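Local coordinates for iron-sulfur cluster assembly scaffold protein IscU (Streptococcus pyogenes, PDB 1SU0) that probably serves as a scaffold on which iron-sulfur clusters are assembled with the desulfurase IscS and then handed to other proteins, at residues 7-10 with 11-15. Sequence-based numbering, arbitrary orientation.
Sequences NHLY and MAVVA
His8 O accepts two backbone N-H groups, both weakly. Met11 N lies 3.3 Å from His8 O, and its N-H...O angle is only 124°. Ala12 N stands 3.4 Å from His8 O but makes a straighter approach. One carbonyl shared between an i+3 and an i+4 N-H, both bonds weak, is common near the N-terminal end of an alpha-helix. Regular i to i+4 bonding follows at once, since Val13 N is 3.0 Å from Leu9 O and in its carbonyl plane. Val14 N is likewise 3.0 Å from Tyr10 O, with a nearly straight N-H...O angle of 167°.

Leu9 reaches along the helix surface to Val13, one turn on, and the two branches cross at an angle. CD1 of Leu9 and CG2 of Val13 meet at 4.2 Å, a loose apolar touch and the one contact between side chains across the segments. Because Val13 CG1 is anti to the backbone N (chi1 170°), CG2 falls beside that N and also rests 3.4 Å from Leu9 O. Within 7-10, Asn7 CA packs over one face of the Tyr10 ring, offset toward its rim. Beyond the segment, Tyr10 and Val13 both touch Leu114, which ties this largely solvent-facing turn to a loop of the domain. Helix 8-19 also carries Val14, whose side chain is about 12 Å from the bound zinc and is not among its ligands (Cys40, Asp42, Cys65, Cys127). The contact is typical of the N-terminal turn of an alpha-helix, here in the NifU-like scaffold.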
ATOM      1  N   ASN A   7      -7.305 -20.765   6.122  1.00 46.92           N
ATOM      2  CA  ASN A   7      -7.569 -19.335   6.387  1.00 42.78           C
ATOM      3  C   ASN A   7      -6.669 -18.767   7.504  1.00 39.61           C
ATOM      4  O   ASN A   7      -6.395 -17.575   7.534  1.00 38.56           O
ATOM      5  CB  ASN A   7      -9.061 -19.155   6.776  1.00 42.67           C
ATOM      6  CG  ASN A   7      -9.491 -17.665   6.951  1.00 42.08           C
ATOM      7  OD1 ASN A   7      -9.081 -16.981   7.900  1.00 40.66           O
ATOM      8  ND2 ASN A   7     -10.352 -17.187   6.049  1.00 40.66           N
ATOM      9  N   HIS A   8      -6.235 -19.623   8.433  1.00 36.15           N
ATOM     10  CA  HIS A   8      -5.359 -19.222   9.547  1.00 33.39           C
ATOM     11  C   HIS A   8      -4.040 -18.643   9.064  1.00 31.78           C
ATOM     12  O   HIS A   8      -3.408 -17.829   9.739  1.00 31.82           O
ATOM     13  CB  HIS A   8      -5.049 -20.420  10.432  1.00 33.04           C
ATOM     14  CG  HIS A   8      -4.257 -21.485   9.741  1.00 31.92           C
ATOM     15  ND1 HIS A   8      -4.782 -22.271   8.740  1.00 30.14           N
ATOM     16  CD2 HIS A   8      -2.971 -21.878   9.894  1.00 30.55           C
ATOM     17  CE1 HIS A   8      -3.857 -23.110   8.314  1.00 29.70           C
ATOM     18  NE2 HIS A   8      -2.750 -22.895   9.001  1.00 29.76           N
ATOM     19  N   LEU A   9      -3.621 -19.098   7.897  1.00 29.63           N
ATOM     20  CA  LEU A   9      -2.425 -18.606   7.258  1.00 28.17           C
ATOM     21  C   LEU A   9      -2.583 -17.131   6.906  1.00 27.21           C
ATOM     22  O   LEU A   9      -1.647 -16.359   7.019  1.00 26.93           O
ATOM     23  CB  LEU A   9      -2.157 -19.441   5.999  1.00 28.31           C
ATOM     24  CG  LEU A   9      -0.786 -20.083   5.887  1.00 28.76           C
ATOM     25  CD1 LEU A   9       0.191 -18.971   5.618  1.00 30.15           C
ATOM     26  CD2 LEU A   9      -0.413 -20.882   7.147  1.00 28.50           C
ATOM     27  N   TYR A  10      -3.781 -16.743   6.488  1.00 25.84           N
ATOM     28  CA  TYR A  10      -4.068 -15.357   6.158  1.00 25.45           C
ATOM     29  C   TYR A  10      -3.809 -14.422   7.327  1.00 25.03           C
ATOM     30  O   TYR A  10      -3.264 -13.345   7.132  1.00 25.00           O
ATOM     31  CB  TYR A  10      -5.521 -15.190   5.679  1.00 25.14           C
ATOM     32  CG  TYR A  10      -5.853 -15.908   4.380  1.00 24.87           C
ATOM     33  CD1 TYR A  10      -4.859 -16.537   3.613  1.00 26.46           C
ATOM     34  CD2 TYR A  10      -7.155 -15.958   3.910  1.00 24.62           C
ATOM     35  CE1 TYR A  10      -5.166 -17.194   2.420  1.00 25.61           C
ATOM     36  CE2 TYR A  10      -7.473 -16.609   2.708  1.00 25.22           C
ATOM     37  CZ  TYR A  10      -6.475 -17.226   1.970  1.00 25.56           C
ATOM     38  OH  TYR A  10      -6.786 -17.866   0.786  1.00 24.85           O
ATOM     39  N   MET A  11      -4.179 -14.833   8.535  1.00 24.52           N
ATOM     40  CA  MET A  11      -3.973 -13.993   9.703  1.00 24.43           C
ATOM     41  C   MET A  11      -2.497 -13.784   9.899  1.00 24.35           C
ATOM     42  O   MET A  11      -2.069 -12.691  10.162  1.00 24.45           O
ATOM     43  CB  MET A  11      -4.627 -14.610  10.943  1.00 24.81           C
ATOM     44  CG  MET A  11      -4.466 -13.812  12.289  1.00 25.22           C
ATOM     45  SD  MET A  11      -5.558 -12.137  12.509  0.30 24.88           S
ATOM     46  CE  MET A  11      -4.746 -10.953  11.211  1.00 24.63           C
ATOM     47  N   ALA A  12      -1.711 -14.835   9.719  1.00 24.86           N
ATOM     48  CA  ALA A  12      -0.263 -14.757   9.889  1.00 24.72           C
ATOM     49  C   ALA A  12       0.375 -13.855   8.840  1.00 24.74           C
ATOM     50  O   ALA A  12       1.324 -13.148   9.119  1.00 25.24           O
ATOM     51  CB  ALA A  12       0.333 -16.134   9.841  1.00 24.66           C
ATOM     52  N   VAL A  13      -0.171 -13.850   7.638  1.00 24.62           N
ATOM     53  CA  VAL A  13       0.372 -13.010   6.572  1.00 25.10           C
ATOM     54  C   VAL A  13       0.034 -11.529   6.817  1.00 24.44           C
ATOM     55  O   VAL A  13       0.886 -10.677   6.678  1.00 25.15           O
ATOM     56  CB  VAL A  13      -0.094 -13.508   5.187  1.00 24.76           C
ATOM     57  CG1 VAL A  13       0.254 -12.528   4.098  1.00 25.62           C
ATOM     58  CG2 VAL A  13       0.548 -14.863   4.902  1.00 24.91           C
ATOM     59  N   VAL A  14      -1.185 -11.236   7.235  1.00 24.16           N
ATOM     60  CA  VAL A  14      -1.570  -9.874   7.542  1.00 24.02           C
ATOM     61  C   VAL A  14      -0.836  -9.371   8.790  1.00 24.57           C
ATOM     62  O   VAL A  14      -0.350  -8.248   8.815  1.00 25.80           O
ATOM     63  CB  VAL A  14      -3.062  -9.766   7.779  1.00 23.94           C
ATOM     64  CG1 VAL A  14      -3.421  -8.351   8.264  1.00 23.57           C
ATOM     65  CG2 VAL A  14      -3.848 -10.139   6.516  1.00 23.20           C
ATOM     66  N   ALA A  15      -0.774 -10.198   9.826  1.00 24.03           N
ATOM     67  CA  ALA A  15       0.009  -9.888  11.017  1.00 24.13           C
ATOM     68  C   ALA A  15       1.481  -9.602  10.737  1.00 24.22           C
ATOM     69  O   ALA A  15       2.041  -8.670  11.306  1.00 24.18           O
ATOM     70  CB  ALA A  15      -0.126 -10.987  12.047  1.00 23.66           C
TER